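Local coordinates for protein potential RNA-dependent RNA polymerase (Human picobirnavirus, PDB 5I62) that catalyses RNA-templated RNA synthesis from ribonucleoside triphosphates, probably serving both transcription and genome replication of a small double-stranded RNA virus, at residues 338-351 and 365-379. Numbering follows the deposited sequence.
Sequences LQHEAAISHHTTLN and YPGISAEDVMQSYSR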
ATOM      1  N   LEU A 338       0.506 -17.570  -7.061  1.00 13.98           N
ATOM      2  CA  LEU A 338      -0.907 -17.923  -6.951  1.00 16.15           C
ATOM      3  C   LEU A 338      -1.607 -17.852  -8.309  1.00 14.09           C
ATOM      4  O   LEU A 338      -2.422 -18.718  -8.653  1.00 14.01           O
ATOM      5  CB  LEU A 338      -1.599 -16.993  -5.944  1.00 16.55           C
ATOM      6  CG  LEU A 338      -1.324 -17.160  -4.450  1.00 16.39           C
ATOM      7  CD1 LEU A 338      -2.014 -16.031  -3.671  1.00 17.16           C
ATOM      8  CD2 LEU A 338      -1.810 -18.528  -3.964  1.00 17.32           C
ATOM      9  N   GLN A 339      -1.312 -16.808  -9.087  1.00 16.12           N
ATOM     10  CA  GLN A 339      -1.943 -16.651 -10.394  1.00 14.28           C
ATOM     11  C   GLN A 339      -1.522 -17.774 -11.329  1.00 14.05           C
ATOM     12  O   GLN A 339      -2.354 -18.364 -12.027  1.00 15.79           O
ATOM     13  CB  GLN A 339      -1.592 -15.275 -10.984  1.00 13.52           C
ATOM     14  CG  GLN A 339      -2.123 -14.083 -10.144  1.00 13.74           C
ATOM     15  CD  GLN A 339      -1.953 -12.747 -10.855  1.00 14.80           C
ATOM     16  OE1 GLN A 339      -0.988 -12.538 -11.579  1.00 16.12           O
ATOM     17  NE2 GLN A 339      -2.931 -11.860 -10.692  1.00 16.55           N
ATOM     18  N   HIS A 340      -0.224 -18.086 -11.362  1.00 13.25           N
ATOM     19  CA  HIS A 340       0.238 -19.195 -12.190  1.00 15.12           C
ATOM     20  C   HIS A 340      -0.417 -20.500 -11.766  1.00 18.87           C
ATOM     21  O   HIS A 340      -0.827 -21.307 -12.614  1.00 17.09           O
ATOM     22  CB  HIS A 340       1.756 -19.335 -12.099  1.00 16.70           C
ATOM     23  CG  HIS A 340       2.502 -18.374 -12.964  1.00 18.41           C
ATOM     24  ND1 HIS A 340       2.407 -18.390 -14.339  1.00 17.73           N
ATOM     25  CD2 HIS A 340       3.337 -17.353 -12.652  1.00 17.00           C
ATOM     26  CE1 HIS A 340       3.165 -17.426 -14.839  1.00 20.07           C
ATOM     27  NE2 HIS A 340       3.739 -16.783 -13.835  1.00 22.61           N
ATOM     28  N   GLU A 341      -0.523 -20.717 -10.451  1.00 13.98           N
ATOM     29  CA  GLU A 341      -1.053 -21.977  -9.940  1.00 14.89           C
ATOM     30  C   GLU A 341      -2.517 -22.154 -10.313  1.00 16.66           C
ATOM     31  O   GLU A 341      -2.949 -23.266 -10.637  1.00 19.58           O
ATOM     32  CB  GLU A 341      -0.880 -22.055  -8.424  1.00 17.58           C
ATOM     33  CG  GLU A 341      -1.389 -23.357  -7.824  1.00 18.43           C
ATOM     34  CD  GLU A 341      -1.417 -23.298  -6.305  1.00 25.67           C
ATOM     35  OE1 GLU A 341      -2.124 -22.419  -5.747  1.00 21.24           O
ATOM     36  OE2 GLU A 341      -0.709 -24.113  -5.673  1.00 23.51           O
ATOM     37  N   ALA A 342      -3.296 -21.070 -10.287  1.00 14.39           N
ATOM     38  CA  ALA A 342      -4.691 -21.174 -10.710  1.00 17.82           C
ATOM     39  C   ALA A 342      -4.791 -21.669 -12.158  1.00 19.52           C
ATOM     40  O   ALA A 342      -5.591 -22.558 -12.472  1.00 19.33           O
ATOM     41  CB  ALA A 342      -5.390 -19.828 -10.545  1.00 16.81           C
ATOM     42  N   ALA A 343      -3.989 -21.094 -13.054  1.00 17.13           N
ATOM     43  CA  ALA A 343      -4.023 -21.504 -14.456  1.00 18.45           C
ATOM     44  C   ALA A 343      -3.562 -22.947 -14.608  1.00 21.51           C
ATOM     45  O   ALA A 343      -4.218 -23.766 -15.268  1.00 22.30           O
ATOM     46  CB  ALA A 343      -3.152 -20.572 -15.303  1.00 17.02           C
ATOM     47  N   ILE A 344      -2.431 -23.271 -13.988  1.00 19.13           N
ATOM     48  CA  ILE A 344      -1.838 -24.598 -14.085  1.00 20.37           C
ATOM     49  C   ILE A 344      -2.770 -25.648 -13.495  1.00 22.37           C
ATOM     50  O   ILE A 344      -2.908 -26.750 -14.038  1.00 22.69           O
ATOM     51  CB  ILE A 344      -0.461 -24.599 -13.394  1.00 22.78           C
ATOM     52  CG1 ILE A 344       0.537 -23.747 -14.185  1.00 20.47           C
ATOM     53  CG2 ILE A 344       0.048 -26.028 -13.194  1.00 26.03           C
ATOM     54  CD1 ILE A 344       1.808 -23.400 -13.396  1.00 16.55           C
ATOM     55  N   SER A 345      -3.434 -25.322 -12.384  1.00 21.41           N
ATOM     56  CA  SER A 345      -4.407 -26.240 -11.808  1.00 24.54           C
ATOM     57  C   SER A 345      -5.566 -26.523 -12.756  1.00 27.52           C
ATOM     58  O   SER A 345      -6.223 -27.559 -12.616  1.00 26.85           O
ATOM     59  CB  SER A 345      -4.940 -25.699 -10.482  1.00 26.67           C
ATOM     60  OG  SER A 345      -3.925 -25.685  -9.490  1.00 26.86           O
ATOM     61  N   HIS A 346      -5.829 -25.644 -13.723  1.00 23.82           N
ATOM     62  CA  HIS A 346      -6.878 -25.882 -14.706  1.00 27.62           C
ATOM     63  C   HIS A 346      -6.305 -26.191 -16.084  1.00 23.89           C
ATOM     64  O   HIS A 346      -6.943 -25.935 -17.107  1.00 27.09           O
ATOM     65  CB  HIS A 346      -7.858 -24.714 -14.729  1.00 27.01           C
ATOM     66  CG  HIS A 346      -8.664 -24.611 -13.470  1.00 30.53           C
ATOM     67  ND1 HIS A 346      -9.830 -25.320 -13.274  1.00 34.24           N
ATOM     68  CD2 HIS A 346      -8.437 -23.941 -12.315  1.00 33.68           C
ATOM     69  CE1 HIS A 346     -10.300 -25.070 -12.065  1.00 34.94           C
ATOM     70  NE2 HIS A 346      -9.476 -24.231 -11.463  1.00 33.32           N
ATOM     71  N   HIS A 347      -5.096 -26.754 -16.101  1.00 23.23           N
ATOM     72  CA  HIS A 347      -4.476 -27.348 -17.287  1.00 25.06           C
ATOM     73  C   HIS A 347      -4.225 -26.332 -18.388  1.00 29.83           C
ATOM     74  O   HIS A 347      -4.294 -26.657 -19.567  1.00 22.82           O
ATOM     75  CB  HIS A 347      -5.306 -28.533 -17.804  1.00 32.75           C
ATOM     76  CG  HIS A 347      -5.606 -29.534 -16.736  1.00 31.35           C
ATOM     77  ND1 HIS A 347      -6.780 -29.524 -16.016  1.00 35.62           N
ATOM     78  CD2 HIS A 347      -4.841 -30.512 -16.197  1.00 37.50           C
ATOM     79  CE1 HIS A 347      -6.744 -30.483 -15.106  1.00 38.30           C
ATOM     80  NE2 HIS A 347      -5.575 -31.094 -15.192  1.00 41.96           N
ATOM     81  N   THR A 348      -3.893 -25.100 -18.022  1.00 20.61           N
ATOM     82  CA  THR A 348      -3.583 -24.089 -19.018  1.00 20.83           C
ATOM     83  C   THR A 348      -2.483 -23.188 -18.459  1.00 21.78           C
ATOM     84  O   THR A 348      -1.795 -23.535 -17.491  1.00 21.43           O
ATOM     85  CB  THR A 348      -4.861 -23.340 -19.448  1.00 22.11           C
ATOM     86  OG1 THR A 348      -4.555 -22.468 -20.540  1.00 23.94           O
ATOM     87  CG2 THR A 348      -5.437 -22.507 -18.288  1.00 22.40           C
ATOM     88  N   THR A 349      -2.310 -22.026 -19.080  1.00 19.76           N
ATOM     89  CA  THR A 349      -1.196 -21.123 -18.828  1.00 23.53           C
ATOM     90  C   THR A 349      -1.732 -19.738 -18.490  1.00 19.39           C
ATOM     91  O   THR A 349      -2.674 -19.259 -19.122  1.00 17.20           O
ATOM     92  CB  THR A 349      -0.270 -21.054 -20.055  1.00 24.64           C
ATOM     93  OG1 THR A 349       0.276 -22.353 -20.305  1.00 32.84           O
ATOM     94  CG2 THR A 349       0.868 -20.080 -19.841  1.00 27.00           C
ATOM     95  N   LEU A 350      -1.134 -19.105 -17.478  1.00 17.93           N
ATOM     96  CA  LEU A 350      -1.520 -17.751 -17.109  1.00 13.58           C
ATOM     97  C   LEU A 350      -1.224 -16.806 -18.266  1.00 14.67           C
ATOM     98  O   LEU A 350      -0.139 -16.845 -18.847  1.00 16.84           O
ATOM     99  CB  LEU A 350      -0.752 -17.300 -15.852  1.00 14.33           C
ATOM    100  CG  LEU A 350      -1.096 -15.888 -15.363  1.00 12.80           C
ATOM    101  CD1 LEU A 350      -2.569 -15.870 -14.870  1.00 12.68           C
ATOM    102  CD2 LEU A 350      -0.107 -15.420 -14.267  1.00 12.15           C
ATOM    103  N   ASN A 351      -2.183 -15.960 -18.617  1.00 16.62           N
ATOM    104  CA  ASN A 351      -1.877 -14.880 -19.546  1.00 14.56           C
ATOM    105  C   ASN A 351      -0.873 -13.965 -18.856  1.00 17.28           C
ATOM    106  O   ASN A 351      -1.191 -13.404 -17.805  1.00 16.03           O
ATOM    107  CB  ASN A 351      -3.142 -14.125 -19.914  1.00 16.09           C
ATOM    108  CG  ASN A 351      -2.915 -13.060 -20.977  1.00 19.37           C
ATOM    109  OD1 ASN A 351      -1.952 -12.281 -20.914  1.00 17.46           O
ATOM    110  ND2 ASN A 351      -3.806 -13.026 -21.967  1.00 14.76           N
ATOM    111  N   TYR A 365      -7.074 -16.410 -17.866  1.00 16.82           N
ATOM    112  CA  TYR A 365      -6.530 -17.585 -18.529  1.00 16.63           C
ATOM    113  C   TYR A 365      -7.698 -18.374 -19.105  1.00 17.25           C
ATOM    114  O   TYR A 365      -8.847 -18.131 -18.737  1.00 17.34           O
ATOM    115  CB  TYR A 365      -5.682 -18.441 -17.566  1.00 15.14           C
ATOM    116  CG  TYR A 365      -6.426 -18.979 -16.356  1.00 16.68           C
ATOM    117  CD1 TYR A 365      -7.257 -20.101 -16.450  1.00 18.83           C
ATOM    118  CD2 TYR A 365      -6.262 -18.392 -15.103  1.00 15.85           C
ATOM    119  CE1 TYR A 365      -7.923 -20.595 -15.334  1.00 17.76           C
ATOM    120  CE2 TYR A 365      -6.915 -18.875 -13.984  1.00 15.83           C
ATOM    121  CZ  TYR A 365      -7.748 -19.975 -14.103  1.00 23.24           C
ATOM    122  OH  TYR A 365      -8.402 -20.452 -12.987  1.00 22.93           O
ATOM    123  N   PRO A 366      -7.442 -19.292 -20.027  1.00 18.22           N
ATOM    124  CA  PRO A 366      -8.557 -20.023 -20.671  1.00 22.48           C
ATOM    125  C   PRO A 366      -9.476 -20.726 -19.683  1.00 18.93           C
ATOM    126  O   PRO A 366      -9.021 -21.562 -18.899  1.00 19.34           O
ATOM    127  CB  PRO A 366      -7.833 -21.031 -21.572  1.00 22.88           C
ATOM    128  CG  PRO A 366      -6.599 -20.270 -21.990  1.00 24.89           C
ATOM    129  CD  PRO A 366      -6.166 -19.524 -20.733  1.00 18.05           C
ATOM    130  N   GLY A 367     -10.766 -20.384 -19.706  1.00 18.62           N
ATOM    131  CA  GLY A 367     -11.733 -21.013 -18.823  1.00 21.95           C
ATOM    132  C   GLY A 367     -11.744 -20.503 -17.395  1.00 22.98           C
ATOM    133  O   GLY A 367     -12.391 -21.117 -16.543  1.00 22.52           O
ATOM    134  N   ILE A 368     -11.055 -19.393 -17.106  1.00 18.54           N
ATOM    135  CA  ILE A 368     -11.012 -18.874 -15.740  1.00 21.26           C
ATOM    136  C   ILE A 368     -12.407 -18.509 -15.245  1.00 21.17           C
ATOM    137  O   ILE A 368     -13.245 -18.006 -16.000  1.00 18.74           O
ATOM    138  CB  ILE A 368     -10.074 -17.655 -15.661  1.00 17.91           C
ATOM    139  CG1 ILE A 368      -9.944 -17.149 -14.223  1.00 15.74           C
ATOM    140  CG2 ILE A 368     -10.577 -16.505 -16.546  1.00 15.30           C
ATOM    141  CD1 ILE A 368      -8.906 -16.036 -14.131  1.00 14.95           C
ATOM    142  N   SER A 369     -12.656 -18.765 -13.962  1.00 17.82           N
ATOM    143  CA  SER A 369     -13.823 -18.244 -13.270  1.00 23.14           C
ATOM    144  C   SER A 369     -13.391 -17.703 -11.906  1.00 21.31           C
ATOM    145  O   SER A 369     -12.343 -18.069 -11.383  1.00 19.85           O
ATOM    146  CB  SER A 369     -14.918 -19.312 -13.119  1.00 24.39           C
ATOM    147  OG  SER A 369     -14.569 -20.293 -12.161  1.00 23.94           O
ATOM    148  N   ALA A 370     -14.199 -16.800 -11.344  1.00 19.69           N
ATOM    149  CA  ALA A 370     -13.846 -16.223 -10.049  1.00 23.89           C
ATOM    150  C   ALA A 370     -13.856 -17.285  -8.957  1.00 23.44           C
ATOM    151  O   ALA A 370     -13.020 -17.272  -8.050  1.00 19.99           O
ATOM    152  CB  ALA A 370     -14.795 -15.085  -9.697  1.00 23.59           C
ATOM    153  N   GLU A 371     -14.791 -18.228  -9.026  1.00 22.85           N
ATOM    154  CA  GLU A 371     -14.850 -19.211  -7.955  1.00 26.21           C
ATOM    155  C   GLU A 371     -13.721 -20.235  -8.086  1.00 22.57           C
ATOM    156  O   GLU A 371     -13.233 -20.760  -7.078  1.00 24.57           O
ATOM    157  CB  GLU A 371     -16.225 -19.869  -7.930  1.00 27.61           C
ATOM    158  CG  GLU A 371     -16.489 -20.689  -9.164  1.00 33.62           C
ATOM    159  CD  GLU A 371     -17.013 -19.863 -10.352  1.00 41.59           C
ATOM    160  OE1 GLU A 371     -17.134 -18.604 -10.213  1.00 35.85           O
ATOM    161  OE2 GLU A 371     -17.277 -20.436 -11.440  1.00 46.97           O
ATOM    162  N   ASP A 372     -13.276 -20.528  -9.317  1.00 21.37           N
ATOM    163  CA  ASP A 372     -12.079 -21.356  -9.464  1.00 21.64           C
ATOM    164  C   ASP A 372     -10.849 -20.657  -8.886  1.00 20.54           C
ATOM    165  O   ASP A 372     -10.034 -21.285  -8.196  1.00 19.77           O
ATOM    166  CB  ASP A 372     -11.819 -21.694 -10.926  1.00 22.61           C
ATOM    167  CG  ASP A 372     -12.766 -22.754 -11.464  1.00 29.50           C
ATOM    168  OD1 ASP A 372     -13.533 -23.344 -10.672  1.00 30.52           O
ATOM    169  OD2 ASP A 372     -12.721 -23.008 -12.685  1.00 31.49           O
ATOM    170  N   VAL A 373     -10.658 -19.383  -9.224  1.00 17.63           N
ATOM    171  CA  VAL A 373      -9.522 -18.643  -8.675  1.00 14.67           C
ATOM    172  C   VAL A 373      -9.605 -18.635  -7.159  1.00 18.34           C
ATOM    173  O   VAL A 373      -8.617 -18.906  -6.458  1.00 16.71           O
ATOM    174  CB  VAL A 373      -9.485 -17.211  -9.249  1.00 15.99           C
ATOM    175  CG1 VAL A 373      -8.476 -16.347  -8.487  1.00 17.53           C
ATOM    176  CG2 VAL A 373      -9.141 -17.228 -10.724  1.00 15.17           C
ATOM    177  N   MET A 374     -10.798 -18.363  -6.629  1.00 17.67           N
ATOM    178  CA  MET A 374     -10.968 -18.295  -5.182  1.00 20.96           C
ATOM    179  C   MET A 374     -10.600 -19.620  -4.519  1.00 19.23           C
ATOM    180  O   MET A 374      -9.898 -19.642  -3.499  1.00 18.61           O
ATOM    181  CB  MET A 374     -12.403 -17.905  -4.843  1.00 22.09           C
ATOM    182  CG  MET A 374     -12.522 -17.126  -3.549  1.00 30.16           C
ATOM    183  SD  MET A 374     -14.178 -17.164  -2.837  1.00 43.37           S
ATOM    184  CE  MET A 374     -14.382 -18.938  -2.670  1.00 35.28           C
ATOM    185  N   GLN A 375     -11.070 -20.735  -5.087  1.00 16.50           N
ATOM    186  CA  GLN A 375     -10.737 -22.054  -4.553  1.00 21.65           C
ATOM    187  C   GLN A 375      -9.238 -22.317  -4.621  1.00 20.37           C
ATOM    188  O   GLN A 375      -8.656 -22.883  -3.682  1.00 18.37           O
ATOM    189  CB  GLN A 375     -11.492 -23.148  -5.322  1.00 22.75           C
ATOM    190  CG  GLN A 375     -12.923 -23.390  -4.855  1.00 33.28           C
ATOM    191  CD  GLN A 375     -13.706 -24.285  -5.809  1.00 43.20           C
ATOM    192  OE1 GLN A 375     -13.146 -25.202  -6.431  1.00 46.21           O
ATOM    193  NE2 GLN A 375     -15.014 -24.029  -5.923  1.00 44.32           N
ATOM    194  N   SER A 376      -8.603 -21.941  -5.735  1.00 19.08           N
ATOM    195  CA  SER A 376      -7.182 -22.225  -5.901  1.00 17.38           C
ATOM    196  C   SER A 376      -6.332 -21.409  -4.936  1.00 16.97           C
ATOM    197  O   SER A 376      -5.313 -21.900  -4.437  1.00 16.44           O
ATOM    198  CB  SER A 376      -6.751 -21.952  -7.344  1.00 18.05           C
ATOM    199  OG  SER A 376      -5.390 -22.303  -7.550  1.00 16.76           O
ATOM    200  N   TYR A 377      -6.721 -20.155  -4.685  1.00 17.44           N
ATOM    201  CA  TYR A 377      -5.973 -19.302  -3.761  1.00 16.26           C
ATOM    202  C   TYR A 377      -6.232 -19.692  -2.305  1.00 18.26           C
ATOM    203  O   TYR A 377      -5.297 -19.793  -1.502  1.00 17.64           O
ATOM    204  CB  TYR A 377      -6.367 -17.839  -3.948  1.00 17.46           C
ATOM    205  CG  TYR A 377      -5.948 -17.112  -5.205  1.00 15.54           C
ATOM    206  CD1 TYR A 377      -5.401 -17.772  -6.304  1.00 15.24           C
ATOM    207  CD2 TYR A 377      -6.126 -15.741  -5.290  1.00 20.65           C
ATOM    208  CE1 TYR A 377      -5.049 -17.074  -7.456  1.00 15.58           C
ATOM    209  CE2 TYR A 377      -5.769 -15.035  -6.415  1.00 18.23           C
ATOM    210  CZ  TYR A 377      -5.231 -15.701  -7.497  1.00 17.67           C
ATOM    211  OH  TYR A 377      -4.885 -14.962  -8.609  1.00 16.06           O
ATOM    212  N   SER A 378      -7.509 -19.869  -1.940  1.00 17.35           N
ATOM    213  CA  SER A 378      -7.905 -19.951  -0.534  1.00 19.49           C
ATOM    214  C   SER A 378      -7.359 -21.195   0.153  1.00 19.74           C
ATOM    215  O   SER A 378      -7.157 -21.191   1.374  1.00 22.70           O
ATOM    216  CB  SER A 378      -9.422 -19.913  -0.411  1.00 24.04           C
ATOM    217  OG  SER A 378      -9.916 -18.654  -0.827  1.00 31.03           O
ATOM    218  N   ARG A 379      -7.120 -22.266  -0.598  1.00 17.65           N
ATOM    219  CA  ARG A 379      -6.606 -23.496  -0.005  1.00 22.98           C
ATOM    220  C   ARG A 379      -5.254 -23.300   0.671  1.00 19.02           C
ATOM    221  O   ARG A 379      -4.839 -24.146   1.464  1.00 16.10           O
ATOM    222  CB  ARG A 379      -6.497 -24.584  -1.073  1.00 17.98           C
ATOM    223  CG  ARG A 379      -5.524 -24.225  -2.161  1.00 18.75           C
ATOM    224  CD  ARG A 379      -5.506 -25.281  -3.253  1.00 23.87           C
ATOM    225  NE  ARG A 379      -5.060 -24.755  -4.539  1.00 20.32           N
ATOM    226  CZ  ARG A 379      -4.826 -25.516  -5.607  1.00 31.14           C
ATOM    227  NH1 ARG A 379      -4.983 -26.833  -5.513  1.00 22.47           N
ATOM    228  NH2 ARG A 379      -4.442 -24.970  -6.767  1.00 21.17           N
TER
HETATM  229  O   HOH W   1      -3.622 -20.476  -6.788  1.00 16.53           O
HETATM  230  O   HOH W   2      -5.055 -12.332  -8.524  1.00 15.40           O
HETATM  231  O   HOH W   3      -9.651 -24.011  -8.468  1.00 29.66           O
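Arg-379 NH2 is gripped from both helices: it donates to Ser-345 OG (2.9 Å), which lies in the guanidinium plane, and to Ser-376 OG, tilted from it. NE holds Ser-376 O, and this side-on grip of NE and NH2 on O and OG of Ser-376 fixes the group's rotation. Ser-345 OG in turn donates to Glu-341 O from above the carbonyl plane. A long salt bridge joins Glu-341 OE1 to Arg-379 NH2 (3.6 Å); the carboxylate also bonds His-380 and Asp-107 N. A water donates to Leu-338 O and Glu-341 OE1 and accepts from Ser-376 OG. The Tyr-365 ring, laid over the Ala-343 backbone by chi1 60°, is sandwiched: Ala-343 CA sits 3.8 Å from its centroid, Ile-368 CB covers the opposite face. Leu-338 CB rides over one face of Tyr-377, Val-373 CG1 over the other; Tyr-377 OH and Gln-339 NE2, also bonded to Gln-355 O, share a second water. The His-346 ring and Asp-372 carboxylate lie 16° from parallel. The axes of 338-345 and 370-378 cross at 117°, and both helices pack on strand 360-363, consistent with the motif B and motif D helices beside the motif C hairpin in a polymerase palm.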